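Local coordinates for protein alcohol dehydrogenase (Aeropyrum pernix, PDB 1H2B) that probably oxidises alcohols to aldehydes or ketones with NAD+ as hydride acceptor, as a zinc-containing medium-chain alcohol dehydrogenase of a hyperthermophilic archaeon, at residues P105-D109 and C123-P129; H145-I149 and Y312-H316; L38-V44 and E87-V92; G78-V82 and M163-A169; L16-R20 and I30-Y35. One frame throughout, in Å; residues are numbered along the deposited sequence.

Contact 1 (P105-D109 and C123-P129). With ZN (zinc ion), chain K.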
# COMPACT_ATOMS: atom_id res chain seq x y z
N PRO B 105 -2.94 -24.64 -9.88
CA PRO B 105 -3.99 -25.62 -9.55
C PRO B 105 -5.41 -25.21 -9.89
O PRO B 105 -6.27 -26.08 -9.84
CB PRO B 105 -3.80 -25.86 -8.04
CG PRO B 105 -2.89 -24.78 -7.55
CD PRO B 105 -2.26 -24.11 -8.69
N ALA B 106 -5.68 -23.94 -10.18
CA ALA B 106 -7.03 -23.47 -10.51
C ALA B 106 -7.23 -23.48 -12.02
O ALA B 106 -6.33 -23.13 -12.77
CB ALA B 106 -7.22 -22.04 -10.02
N VAL B 107 -8.40 -23.93 -12.45
CA VAL B 107 -8.79 -23.84 -13.84
C VAL B 107 -9.87 -22.75 -13.89
O VAL B 107 -10.95 -22.90 -13.31
CB VAL B 107 -9.34 -25.22 -14.33
CG1 VAL B 107 -10.05 -25.02 -15.70
CG2 VAL B 107 -8.21 -26.21 -14.45
N THR B 108 -9.57 -21.63 -14.55
CA THR B 108 -10.43 -20.44 -14.51
C THR B 108 -10.82 -19.95 -15.92
O THR B 108 -10.12 -20.24 -16.87
CB THR B 108 -9.71 -19.27 -13.77
OG1 THR B 108 -8.50 -18.97 -14.45
CG2 THR B 108 -9.25 -19.71 -12.37
N ASP B 109 -11.91 -19.18 -16.00
CA ASP B 109 -12.44 -18.64 -17.29
C ASP B 109 -11.69 -17.43 -17.89
O ASP B 109 -11.64 -17.25 -19.12
CB ASP B 109 -13.96 -18.36 -17.20
CG ASP B 109 -14.34 -17.36 -16.08
OD1 ASP B 109 -13.57 -16.42 -15.78
OD2 ASP B 109 -15.43 -17.44 -15.44
N CYS B 123 -11.91 -16.52 -8.93
CA CYS B 123 -12.69 -16.61 -10.14
C CYS B 123 -14.03 -17.30 -9.90
O CYS B 123 -14.12 -18.29 -9.19
CB CYS B 123 -11.86 -17.30 -11.22
SG CYS B 123 -10.51 -16.22 -11.75
N GLU B 124 -15.08 -16.71 -10.46
CA GLU B 124 -16.45 -17.20 -10.26
C GLU B 124 -16.68 -18.65 -10.67
O GLU B 124 -17.42 -19.38 -10.01
CB GLU B 124 -17.43 -16.31 -11.04
CG GLU B 124 -17.65 -14.94 -10.41
CD GLU B 124 -19.09 -14.72 -10.00
OE1 GLU B 124 -20.00 -15.17 -10.75
OE2 GLU B 124 -19.33 -14.10 -8.93
N ASN B 125 -16.05 -19.08 -11.75
CA ASN B 125 -16.36 -20.41 -12.27
C ASN B 125 -15.22 -21.39 -12.03
O ASN B 125 -14.95 -22.25 -12.86
CB ASN B 125 -16.71 -20.34 -13.76
CG ASN B 125 -18.05 -19.65 -14.02
OD1 ASN B 125 -19.07 -19.95 -13.38
ND2 ASN B 125 -18.04 -18.70 -14.96
N LEU B 126 -14.57 -21.23 -10.89
CA LEU B 126 -13.35 -21.97 -10.58
C LEU B 126 -13.58 -23.48 -10.44
O LEU B 126 -14.49 -23.93 -9.75
CB LEU B 126 -12.79 -21.44 -9.24
CG LEU B 126 -11.38 -21.88 -8.84
CD1 LEU B 126 -10.60 -22.37 -9.99
CD2 LEU B 126 -10.74 -20.61 -8.37
N GLU B 127 -12.72 -24.25 -11.10
CA GLU B 127 -12.63 -25.71 -10.92
C GLU B 127 -11.19 -25.99 -10.49
O GLU B 127 -10.31 -25.17 -10.76
CB GLU B 127 -12.94 -26.36 -12.26
CG GLU B 127 -14.37 -26.07 -12.70
CD GLU B 127 -14.89 -26.99 -13.79
OE1 GLU B 127 -14.87 -26.57 -14.98
OE2 GLU B 127 -15.31 -28.12 -13.47
N PHE B 128 -10.97 -27.08 -9.77
CA PHE B 128 -9.68 -27.27 -9.12
C PHE B 128 -9.35 -28.75 -9.23
O PHE B 128 -9.81 -29.56 -8.38
CB PHE B 128 -9.80 -26.78 -7.66
CG PHE B 128 -8.49 -26.45 -6.97
CD1 PHE B 128 -8.23 -25.14 -6.54
CD2 PHE B 128 -7.59 -27.44 -6.62
CE1 PHE B 128 -7.04 -24.84 -5.86
CE2 PHE B 128 -6.41 -27.15 -5.92
CZ PHE B 128 -6.13 -25.83 -5.54
N PRO B 129 -8.59 -29.16 -10.26
CA PRO B 129 -8.18 -30.56 -10.38
C PRO B 129 -7.58 -31.14 -9.08
O PRO B 129 -6.73 -30.55 -8.41
CB PRO B 129 -7.14 -30.52 -11.48
CG PRO B 129 -7.69 -29.39 -12.41
CD PRO B 129 -8.13 -28.35 -11.40
ZN ZN K . -12.91 -15.97 -13.57
O HOH W 1 -5.10 -28.60 -9.46
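Pro105 sets its CB against CZ of the Phe128 ring, 3.4 Å away, the two side chains lying alongside each other and pointing the same way, while its carbonyl oxygen sits over one ring face toward the rim. That same oxygen accepts from a water that also donates to Pro129 O, linking the two loops. Ala106 is small enough to let CD1 of Leu126 press on its CB at 3.4 Å, a tight carbon pair. Val107 forms the single antiparallel bridge: its N gives to Glu127 O (2.8 Å) and its O receives from Glu127 N (3.1 Å), both nearly straight, and its CG2 packs on CD of Pro129. Thr108 lays CB and CG2 against Cys123, which is modelled in two conformers and disulfide-bonded to Cys115. Asp109 has CG between the backbone N and carbonyl carbon (chi1 58°); OD1 binds the zinc ion at 2.4 Å and also accepts from Thr111 N, while OD2 takes the amide ND2 of Asn125 at 2.9 Å, the carboxylate and amide planes 80° apart. With Cys112 and Cys115 also on this zinc, the two bridged loops frame the second-zinc lobe characteristic of zinc-containing alcohol dehydrogenases.

Contact 2 (H145-I149 and Y312-H316)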
# COMPACT_ATOMS: atom_id res chain seq x y z
N HIS B 145 -5.27 -24.10 -20.69
CA HIS B 145 -4.03 -23.46 -21.07
C HIS B 145 -3.74 -22.26 -20.15
O HIS B 145 -2.56 -21.93 -19.97
CB HIS B 145 -4.06 -22.98 -22.56
CG HIS B 145 -4.92 -21.78 -22.78
ND1 HIS B 145 -6.27 -21.86 -23.04
CD2 HIS B 145 -4.62 -20.45 -22.74
CE1 HIS B 145 -6.77 -20.64 -23.15
NE2 HIS B 145 -5.80 -19.77 -22.98
N ARG B 146 -4.79 -21.68 -19.57
CA ARG B 146 -4.63 -20.55 -18.64
C ARG B 146 -3.89 -20.98 -17.36
O ARG B 146 -3.38 -20.12 -16.64
CB ARG B 146 -5.95 -19.89 -18.26
CG ARG B 146 -6.54 -19.12 -19.43
CD ARG B 146 -7.80 -18.37 -19.03
NE ARG B 146 -7.41 -17.02 -18.64
CZ ARG B 146 -7.40 -16.56 -17.40
NH1 ARG B 146 -7.77 -17.33 -16.39
NH2 ARG B 146 -7.02 -15.32 -17.16
N SER B 147 -3.82 -22.28 -17.09
CA SER B 147 -3.17 -22.77 -15.87
C SER B 147 -1.73 -23.16 -16.12
O SER B 147 -1.01 -23.53 -15.22
CB SER B 147 -3.93 -24.03 -15.35
OG SER B 147 -5.31 -23.77 -15.21
N VAL B 148 -1.32 -23.14 -17.40
CA VAL B 148 -0.01 -23.64 -17.75
C VAL B 148 1.10 -22.59 -17.69
O VAL B 148 0.94 -21.48 -18.22
CB VAL B 148 -0.03 -24.22 -19.19
CG1 VAL B 148 1.36 -24.66 -19.67
CG2 VAL B 148 -0.95 -25.41 -19.23
N ILE B 149 2.22 -22.97 -17.09
CA ILE B 149 3.46 -22.19 -17.20
C ILE B 149 4.50 -23.09 -17.82
O ILE B 149 4.81 -24.16 -17.30
CB ILE B 149 3.91 -21.67 -15.83
CG1 ILE B 149 2.96 -20.57 -15.41
CG2 ILE B 149 5.37 -21.12 -15.96
CD1 ILE B 149 3.28 -20.08 -14.02
N TYR B 312 -1.77 -16.48 -10.73
CA TYR B 312 -0.89 -16.96 -11.80
C TYR B 312 0.41 -16.20 -11.83
O TYR B 312 1.47 -16.79 -12.03
CB TYR B 312 -1.61 -16.81 -13.11
CG TYR B 312 -0.87 -17.37 -14.31
CD1 TYR B 312 -0.98 -18.72 -14.67
CD2 TYR B 312 -0.08 -16.53 -15.06
CE1 TYR B 312 -0.35 -19.23 -15.79
CE2 TYR B 312 0.60 -17.03 -16.21
CZ TYR B 312 0.46 -18.37 -16.56
OH TYR B 312 1.12 -18.87 -17.68
N VAL B 313 0.32 -14.90 -11.63
CA VAL B 313 1.55 -14.09 -11.62
C VAL B 313 2.48 -14.53 -10.48
O VAL B 313 3.70 -14.64 -10.66
CB VAL B 313 1.23 -12.59 -11.60
CG1 VAL B 313 2.46 -11.75 -11.25
CG2 VAL B 313 0.64 -12.18 -12.98
N GLU B 314 1.91 -14.80 -9.32
CA GLU B 314 2.70 -15.28 -8.18
C GLU B 314 3.38 -16.62 -8.49
O GLU B 314 4.53 -16.82 -8.13
CB GLU B 314 1.80 -15.41 -6.94
CG GLU B 314 1.49 -14.01 -6.41
CD GLU B 314 0.36 -13.95 -5.38
OE1 GLU B 314 -0.50 -14.87 -5.33
OE2 GLU B 314 0.34 -12.94 -4.64
N LEU B 315 2.68 -17.54 -9.19
CA LEU B 315 3.34 -18.81 -9.55
C LEU B 315 4.50 -18.51 -10.51
O LEU B 315 5.58 -19.10 -10.36
CB LEU B 315 2.35 -19.79 -10.22
CG LEU B 315 2.97 -21.15 -10.55
CD1 LEU B 315 3.62 -21.90 -9.38
CD2 LEU B 315 1.84 -21.93 -11.25
N HIS B 316 4.29 -17.58 -11.44
CA HIS B 316 5.37 -17.23 -12.35
C HIS B 316 6.57 -16.66 -11.62
O HIS B 316 7.71 -17.04 -11.91
CB HIS B 316 4.84 -16.20 -13.35
CG HIS B 316 5.77 -15.97 -14.49
ND1 HIS B 316 5.77 -16.76 -15.62
CD2 HIS B 316 6.79 -15.10 -14.62
CE1 HIS B 316 6.74 -16.35 -16.42
NE2 HIS B 316 7.37 -15.34 -15.84
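Helix 312-323, which follows the last strand of the parallel nucleotide-binding sheet, docks on the edge of the GroES-like domain, where a short 3-10 turn leads into strand 148-150. Tyr312 carries the contact: its OH donates to Val148 O at 2.7 Å, with the carbonyl met from 29° outside its plane and lying at the ring edge. CG stands anti to the backbone N (chi1 -175°), which sends the ring off the helix toward the strand, and CE1 comes within 3.3 Å of Arg146 O. From the opposite direction Ile149 reaches back, its CG1 3.5 Å from Tyr312 CZ and its CD1 over one face of the ring, offset toward the rim. That terminal methyl also fits against CD2 of Leu315, 3.6 Å away. Leu315 lies three residues, nearly one helical turn, after Tyr312, so both side chains face the strand. A beta-branched isoleucine suits a strand and fills the gap between ring and leucine, while the tyrosine adds a polar tip that satisfies a backbone oxygen. Arg116 of a neighbouring subunit makes a cation-pi contact with Tyr312 and bonds to Arg146 O. A helix following the nucleotide-binding sheet thus packs on catalytic-domain strands, as in medium-chain dehydrogenases.

Contact 3 (L38-V44 and E87-V92)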
# COMPACT_ATOMS: atom_id res chain seq x y z
N LEU B 38 -10.57 -33.97 -23.94
CA LEU B 38 -10.20 -32.62 -24.39
C LEU B 38 -11.46 -31.91 -24.92
O LEU B 38 -12.00 -32.29 -25.97
CB LEU B 38 -9.14 -32.76 -25.48
CG LEU B 38 -8.35 -31.54 -25.92
CD1 LEU B 38 -7.33 -31.24 -24.82
CD2 LEU B 38 -7.64 -31.85 -27.28
N GLU B 39 -11.99 -30.95 -24.17
CA GLU B 39 -13.25 -30.28 -24.51
C GLU B 39 -13.42 -28.99 -23.74
O GLU B 39 -12.98 -28.87 -22.57
CB GLU B 39 -14.47 -31.18 -24.19
CG GLU B 39 -14.59 -31.57 -22.71
CD GLU B 39 -15.17 -30.45 -21.81
OE1 GLU B 39 -15.71 -29.45 -22.35
OE2 GLU B 39 -15.12 -30.58 -20.55
N GLY B 40 -14.11 -28.03 -24.36
CA GLY B 40 -14.44 -26.79 -23.68
C GLY B 40 -13.23 -26.09 -23.10
O GLY B 40 -12.23 -25.85 -23.79
N ARG B 41 -13.32 -25.80 -21.80
CA ARG B 41 -12.26 -25.08 -21.11
C ARG B 41 -11.08 -25.99 -20.82
O ARG B 41 -9.98 -25.51 -20.52
CB ARG B 41 -12.75 -24.46 -19.80
CG ARG B 41 -12.94 -25.52 -18.70
CD ARG B 41 -13.74 -25.06 -17.48
NE ARG B 41 -13.40 -23.71 -17.05
CZ ARG B 41 -13.69 -23.20 -15.86
NH1 ARG B 41 -14.32 -23.93 -14.94
NH2 ARG B 41 -13.35 -21.95 -15.57
N PHE B 42 -11.31 -27.31 -20.92
CA PHE B 42 -10.21 -28.25 -20.76
C PHE B 42 -9.52 -28.45 -22.08
O PHE B 42 -9.74 -29.45 -22.77
CB PHE B 42 -10.73 -29.56 -20.15
CG PHE B 42 -11.30 -29.36 -18.79
CD1 PHE B 42 -12.68 -29.32 -18.61
CD2 PHE B 42 -10.46 -29.18 -17.70
CE1 PHE B 42 -13.21 -29.09 -17.31
CE2 PHE B 42 -10.96 -28.95 -16.42
CZ PHE B 42 -12.36 -28.90 -16.24
N ASP B 43 -8.68 -27.48 -22.43
CA ASP B 43 -8.11 -27.48 -23.76
C ASP B 43 -6.62 -27.92 -23.75
O ASP B 43 -5.92 -27.80 -24.75
CB ASP B 43 -8.28 -26.10 -24.40
CG ASP B 43 -7.69 -24.98 -23.57
OD1 ASP B 43 -6.98 -25.28 -22.57
OD2 ASP B 43 -7.91 -23.79 -23.83
N VAL B 44 -6.17 -28.50 -22.64
CA VAL B 44 -4.83 -29.07 -22.56
C VAL B 44 -4.87 -30.39 -21.81
O VAL B 44 -5.52 -30.48 -20.79
CB VAL B 44 -3.82 -28.15 -21.79
CG1 VAL B 44 -2.48 -28.85 -21.57
CG2 VAL B 44 -3.63 -26.84 -22.54
N GLU B 87 -1.40 -33.18 -25.50
CA GLU B 87 -2.07 -32.56 -26.64
C GLU B 87 -2.83 -31.34 -26.23
O GLU B 87 -3.06 -31.11 -25.03
CB GLU B 87 -3.03 -33.57 -27.29
CG GLU B 87 -4.18 -34.00 -26.38
CD GLU B 87 -5.12 -34.95 -27.10
OE1 GLU B 87 -5.37 -36.02 -26.56
OE2 GLU B 87 -5.60 -34.59 -28.19
N VAL B 88 -3.23 -30.55 -27.22
CA VAL B 88 -3.98 -29.33 -26.98
C VAL B 88 -5.10 -29.17 -27.99
O VAL B 88 -5.03 -29.72 -29.14
CB VAL B 88 -3.09 -28.05 -26.99
CG1 VAL B 88 -1.91 -28.15 -25.98
CG2 VAL B 88 -2.55 -27.77 -28.40
N ALA B 89 -6.11 -28.41 -27.60
CA ALA B 89 -7.30 -28.18 -28.41
C ALA B 89 -7.08 -26.99 -29.28
O ALA B 89 -6.04 -26.35 -29.18
CB ALA B 89 -8.52 -27.93 -27.53
N GLU B 90 -8.08 -26.66 -30.11
CA GLU B 90 -7.95 -25.50 -31.00
C GLU B 90 -7.67 -24.20 -30.27
O GLU B 90 -8.09 -24.01 -29.10
CB GLU B 90 -9.21 -25.31 -31.86
CG GLU B 90 -10.42 -24.79 -31.11
CD GLU B 90 -11.66 -24.78 -31.97
OE1 GLU B 90 -11.62 -24.21 -33.07
OE2 GLU B 90 -12.68 -25.33 -31.54
N GLY B 91 -6.94 -23.32 -30.94
CA GLY B 91 -6.71 -21.98 -30.41
C GLY B 91 -5.67 -21.84 -29.32
O GLY B 91 -5.24 -20.72 -29.04
N VAL B 92 -5.22 -22.96 -28.73
CA VAL B 92 -4.20 -22.91 -27.69
C VAL B 92 -2.86 -22.55 -28.32
O VAL B 92 -2.42 -23.21 -29.25
CB VAL B 92 -4.09 -24.28 -26.98
CG1 VAL B 92 -2.87 -24.30 -25.97
CG2 VAL B 92 -5.38 -24.56 -26.23
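Asp43 and Ala89 meet where two antiparallel strands of the GroES-like domain's sheet come together: Val44 and Val88 form a non-hydrogen-bonded pair at the start of strand 44-52 and the end of strand 81-88. Beside it, Ala89 N donates to Asp43 O at 2.9 Å, the amide approaching 30° out of the carbonyl plane, and Asp43 and Val44 together face Thr143 in a classic beta bulge. The Asp43 side chain holds CG between the backbone N and the carbonyl carbon (chi1 56°). In that setting the flank of its carboxyl group lies against Val92, with CG 3.5 Å from Val92 CG2, while OD2 is hydrogen-bonded to His145 ND1; an aspartate is short enough to do both. Its CB also touches the methyl of Ala89 at 3.6 Å, closeness that a small residue permits. Val44 and Val88 lie side by side, pointing the same way, CG2 to CG1 at 4.1 Å, beta-branched residues well suited to strands. Leu38 places CG anti to its amide nitrogen (chi1 -167°), so that its branched end reaches across to segment 87-92: CG lies 4.0 Å from Ala89 CB. The Glu87 chain, extended beyond CG, crosses it; OE1 accepts from Tyr35 OH, and OE2 rests 3.5 Å from Leu38 CD2.

Contact 4 (G78-V82 and M163-A169). With ZN (zinc ion), chain J; OCA (octanoic acid (caprylic acid)), chain H.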
# COMPACT_ATOMS: atom_id res chain seq x y z
N GLY B 78 -4.99 -35.11 -6.57
CA GLY B 78 -3.64 -34.64 -6.94
C GLY B 78 -3.72 -33.24 -7.53
O GLY B 78 -4.14 -33.09 -8.69
N HIS B 79 -3.27 -32.23 -6.79
CA HIS B 79 -3.41 -30.84 -7.27
C HIS B 79 -2.09 -30.07 -7.31
O HIS B 79 -2.09 -28.83 -7.39
CB HIS B 79 -4.43 -30.06 -6.40
CG HIS B 79 -4.09 -30.08 -4.94
ND1 HIS B 79 -4.48 -31.10 -4.10
CD2 HIS B 79 -3.44 -29.17 -4.16
CE1 HIS B 79 -4.04 -30.84 -2.88
NE2 HIS B 79 -3.39 -29.69 -2.89
N GLU B 80 -0.99 -30.80 -7.35
CA GLU B 80 0.34 -30.21 -7.28
C GLU B 80 1.17 -30.85 -8.37
O GLU B 80 1.98 -31.76 -8.17
CB GLU B 80 0.90 -30.42 -5.85
CG GLU B 80 2.25 -29.76 -5.62
CD GLU B 80 2.63 -29.84 -4.16
OE1 GLU B 80 3.30 -30.82 -3.81
OE2 GLU B 80 2.24 -28.94 -3.39
N ASN B 81 0.99 -30.33 -9.60
CA ASN B 81 1.37 -31.12 -10.77
C ASN B 81 2.36 -30.49 -11.73
O ASN B 81 2.22 -29.33 -12.07
CB ASN B 81 0.10 -31.46 -11.55
CG ASN B 81 -0.87 -32.24 -10.67
OD1 ASN B 81 -0.47 -33.26 -10.11
ND2 ASN B 81 -2.12 -31.79 -10.58
N VAL B 82 3.31 -31.29 -12.19
CA VAL B 82 4.17 -30.94 -13.32
C VAL B 82 4.13 -32.07 -14.34
O VAL B 82 3.80 -33.22 -13.99
CB VAL B 82 5.66 -30.71 -12.93
CG1 VAL B 82 5.81 -29.37 -12.16
CG2 VAL B 82 6.24 -31.92 -12.18
N MET B 163 10.46 -29.66 -9.01
CA MET B 163 9.69 -28.44 -9.02
C MET B 163 8.21 -28.67 -8.73
O MET B 163 7.47 -27.70 -8.60
CB MET B 163 9.83 -27.76 -10.39
CG MET B 163 11.28 -27.21 -10.59
SD MET B 163 11.41 -26.28 -12.17
CE MET B 163 10.67 -24.67 -11.73
N ALA B 164 7.76 -29.92 -8.69
CA ALA B 164 6.33 -30.17 -8.58
C ALA B 164 5.69 -29.41 -7.40
O ALA B 164 4.63 -28.79 -7.57
CB ALA B 164 5.99 -31.69 -8.43
N PRO B 165 6.31 -29.47 -6.21
CA PRO B 165 5.65 -28.81 -5.07
C PRO B 165 5.50 -27.32 -5.22
O PRO B 165 4.68 -26.79 -4.46
CB PRO B 165 6.56 -29.18 -3.89
CG PRO B 165 7.07 -30.53 -4.33
CD PRO B 165 7.50 -30.23 -5.76
N LEU B 166 6.21 -26.67 -6.14
CA LEU B 166 6.02 -25.21 -6.31
C LEU B 166 4.57 -24.90 -6.74
O LEU B 166 4.06 -23.79 -6.49
CB LEU B 166 7.00 -24.63 -7.38
CG LEU B 166 8.46 -24.91 -7.02
CD1 LEU B 166 9.26 -24.37 -8.19
CD2 LEU B 166 8.89 -24.14 -5.73
N ALA B 167 3.88 -25.88 -7.36
CA ALA B 167 2.55 -25.67 -7.92
C ALA B 167 1.45 -25.50 -6.88
O ALA B 167 0.40 -24.96 -7.18
CB ALA B 167 2.17 -26.85 -8.83
N ASP B 168 1.72 -25.89 -5.63
CA ASP B 168 0.71 -25.70 -4.60
C ASP B 168 1.38 -25.33 -3.26
O ASP B 168 1.16 -24.25 -2.72
CB ASP B 168 -0.10 -26.98 -4.44
CG ASP B 168 -1.23 -26.82 -3.49
OD1 ASP B 168 -1.19 -27.54 -2.46
OD2 ASP B 168 -2.17 -26.02 -3.68
N ALA B 169 2.22 -26.22 -2.75
CA ALA B 169 2.98 -25.87 -1.53
C ALA B 169 3.78 -24.58 -1.71
O ALA B 169 3.70 -23.67 -0.85
CB ALA B 169 3.95 -26.99 -1.13
ZN ZN J . -2.54 -28.62 -1.34
C1 OCA H . -4.78 -26.73 -1.30
C2 OCA H . -6.07 -26.21 -0.65
C3 OCA H . -6.85 -25.32 -1.63
C4 OCA H . -8.30 -25.07 -1.24
C5 OCA H . -9.00 -24.33 -2.37
C6 OCA H . -10.39 -23.85 -1.95
C7 OCA H . -11.10 -23.01 -3.01
C8 OCA H . -12.46 -22.59 -2.49
O1 OCA H . -4.09 -27.62 -0.73
O2 OCA H . -4.38 -26.25 -2.39
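His79 and Asp168 meet at a zinc ion, bound by His79 NE2 at 2.1 Å and Asp168 OD1 at 2.0 Å. The carboxylate stands at the imidazole edge, the two planes 90° apart. Octanoic acid O1 lies 1.9 Å from the zinc and Cys54 supplies the fourth ligand; the bound NAD touches Asp168. Behind this shell, Glu80 stretches out with CG anti to the backbone N (chi1 -176°), bringing OE2 to the backbone N of Ala169 at 2.8 Å and 3.2 Å from Asp168 CB, while OE1 salt-bridges Arg354. With an alanine at Glu80, Ala169 N and Arg354 would probably lose their carboxylate partner, and the metal-binding aspartate would be less firmly placed. Asn81 ND2 bonds to Gly78 O, linking the residues on either side of His79 and Glu80. Further out, Val82 CG2 packs on Ala164 CB, and the small Ala167 lets the helix come close to Asn81. The N-terminal part of helix 166-181 lies against strand 81-88, with strand 100-103, strand 354-358 and helix 312-323 around it.

Contact 5 (L16-R20 and I30-Y35)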
# COMPACT_ATOMS: atom_id res chain seq x y z
N LEU B 16 -3.51 -44.68 -18.09
CA LEU B 16 -4.90 -44.77 -17.58
C LEU B 16 -5.02 -45.39 -16.18
O LEU B 16 -6.12 -45.74 -15.75
CB LEU B 16 -5.81 -45.50 -18.58
CG LEU B 16 -5.50 -45.51 -20.10
CD1 LEU B 16 -6.41 -46.53 -20.82
CD2 LEU B 16 -5.59 -44.13 -20.77
N LYS B 17 -3.90 -45.52 -15.46
CA LYS B 17 -3.95 -45.75 -14.00
C LYS B 17 -4.24 -44.43 -13.29
O LYS B 17 -3.72 -43.38 -13.70
CB LYS B 17 -2.63 -46.31 -13.48
CG LYS B 17 -2.45 -47.81 -13.75
CD LYS B 17 -3.58 -48.65 -13.10
CE LYS B 17 -3.39 -50.15 -13.36
NZ LYS B 17 -4.68 -50.89 -13.36
N ALA B 18 -5.05 -44.48 -12.23
CA ALA B 18 -5.30 -43.29 -11.40
C ALA B 18 -5.55 -43.65 -9.92
O ALA B 18 -6.05 -44.72 -9.63
CB ALA B 18 -6.49 -42.52 -11.95
N ALA B 19 -5.25 -42.73 -9.00
CA ALA B 19 -5.58 -42.93 -7.58
C ALA B 19 -6.83 -42.14 -7.25
O ALA B 19 -6.83 -40.89 -7.33
CB ALA B 19 -4.41 -42.50 -6.70
N ARG B 20 -7.92 -42.84 -6.92
CA ARG B 20 -9.23 -42.19 -6.82
C ARG B 20 -9.91 -42.36 -5.49
O ARG B 20 -9.82 -43.43 -4.88
CB ARG B 20 -10.17 -42.66 -7.92
CG ARG B 20 -9.47 -42.76 -9.26
CD ARG B 20 -10.45 -42.96 -10.37
NE ARG B 20 -10.98 -41.70 -10.87
CZ ARG B 20 -12.12 -41.58 -11.53
NH1 ARG B 20 -12.90 -42.66 -11.77
NH2 ARG B 20 -12.50 -40.40 -11.96
N ILE B 30 -6.42 -47.52 -6.47
CA ILE B 30 -5.55 -47.40 -7.63
C ILE B 30 -6.22 -48.24 -8.71
O ILE B 30 -6.36 -49.45 -8.53
CB ILE B 30 -4.10 -47.87 -7.33
CG1 ILE B 30 -3.47 -47.03 -6.20
CG2 ILE B 30 -3.26 -47.82 -8.59
CD1 ILE B 30 -2.35 -47.75 -5.47
N GLU B 31 -6.68 -47.61 -9.79
CA GLU B 31 -7.49 -48.32 -10.78
C GLU B 31 -7.38 -47.69 -12.15
O GLU B 31 -6.84 -46.60 -12.28
CB GLU B 31 -8.95 -48.31 -10.36
CG GLU B 31 -9.58 -46.95 -10.20
CD GLU B 31 -10.76 -46.96 -9.28
OE1 GLU B 31 -11.05 -48.02 -8.69
OE2 GLU B 31 -11.41 -45.91 -9.13
N ASP B 32 -7.89 -48.37 -13.17
CA ASP B 32 -7.96 -47.75 -14.49
C ASP B 32 -9.12 -46.77 -14.63
O ASP B 32 -10.19 -46.93 -14.05
CB ASP B 32 -8.04 -48.82 -15.59
CG ASP B 32 -6.92 -49.83 -15.49
OD1 ASP B 32 -5.75 -49.45 -15.74
OD2 ASP B 32 -7.12 -51.03 -15.18
N VAL B 33 -8.90 -45.72 -15.42
CA VAL B 33 -9.93 -44.74 -15.72
C VAL B 33 -9.73 -44.42 -17.21
O VAL B 33 -8.70 -44.74 -17.76
CB VAL B 33 -9.77 -43.49 -14.84
CG1 VAL B 33 -9.83 -43.88 -13.39
CG2 VAL B 33 -8.46 -42.92 -15.05
N ASP B 34 -10.74 -43.84 -17.87
CA ASP B 34 -10.53 -43.50 -19.27
C ASP B 34 -9.63 -42.25 -19.39
O ASP B 34 -9.55 -41.42 -18.47
CB ASP B 34 -11.89 -43.23 -19.95
CG ASP B 34 -12.73 -44.48 -20.10
OD1 ASP B 34 -12.24 -45.57 -19.81
OD2 ASP B 34 -13.92 -44.42 -20.44
N TYR B 35 -8.98 -42.15 -20.54
CA TYR B 35 -8.15 -40.99 -20.88
C TYR B 35 -9.01 -39.73 -20.81
O TYR B 35 -10.21 -39.75 -21.12
CB TYR B 35 -7.61 -41.21 -22.30
CG TYR B 35 -6.75 -40.12 -22.86
CD1 TYR B 35 -5.41 -40.05 -22.51
CD2 TYR B 35 -7.26 -39.21 -23.77
CE1 TYR B 35 -4.59 -39.08 -23.05
CE2 TYR B 35 -6.45 -38.23 -24.33
CZ TYR B 35 -5.10 -38.20 -23.95
OH TYR B 35 -4.23 -37.24 -24.45
O HOH W 2 -13.16 -45.30 -11.10
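Backbone bonds tie Ala18 to Glu31 in both directions, Ala18 N to Glu31 O at 2.8 Å and Glu31 N to Ala18 O at 3.0 Å, and Val33 N adds a third to Leu16 O. Lys17-Asp32 and Ala19-Ile30 are the non-hydrogen-bonded pairs on either side. This is a beta hairpin of strands 17-21 and 29-32. Among charges, Lys17, bent at chi2 (-59°), brings NZ over to the Asp32 carboxylate, a salt bridge at 3.0 Å to OD1 with weak hydrogen bonds. Arg20 NH1 reaches Glu31 OE2 through a water lying in the guanidinium plane; NE bonds to Thr76, and the chain is long enough for NH2 to pair with Asp134, while Glu31 OE2 also accepts from His22. A leucine in place of Arg20 would probably leave Asp134 without its salt-bridge mate and the bridging water without the N-H it accepts. Among apolar contacts, the small Ala18 leaves room for Val33 CG2, 3.7 Å from its CB, and Val33 CG1 lies over one guanidinium face, 3.2 Å from Arg20 CD.

In the fold
Along the chain contact 5 closes first, then contacts 3 and 4 interleave, contact 1 is nested within the loop closed by contact 4, and contacts 2 and 4 cross. Contacts 3 and 4 use opposite ends of strand 81-88, their centres about 21 Å apart. Contact 1 is the meeting point: it touches contact 2 through Ala106 O and Ser147 OG, contact 3 through the Glu127-Arg41 salt bridge, and contact 4 through Phe128 beside His79, so the second-zinc lobe abuts the zinc site holding octanoic acid. Contacts 2 and 4, about 12 Å apart between centres, bring helices 312-323 and 166-181 against the catalytic-domain sheet. Contact 5, at the chain's modelled start, touches contact 3 through Tyr35 and Glu87.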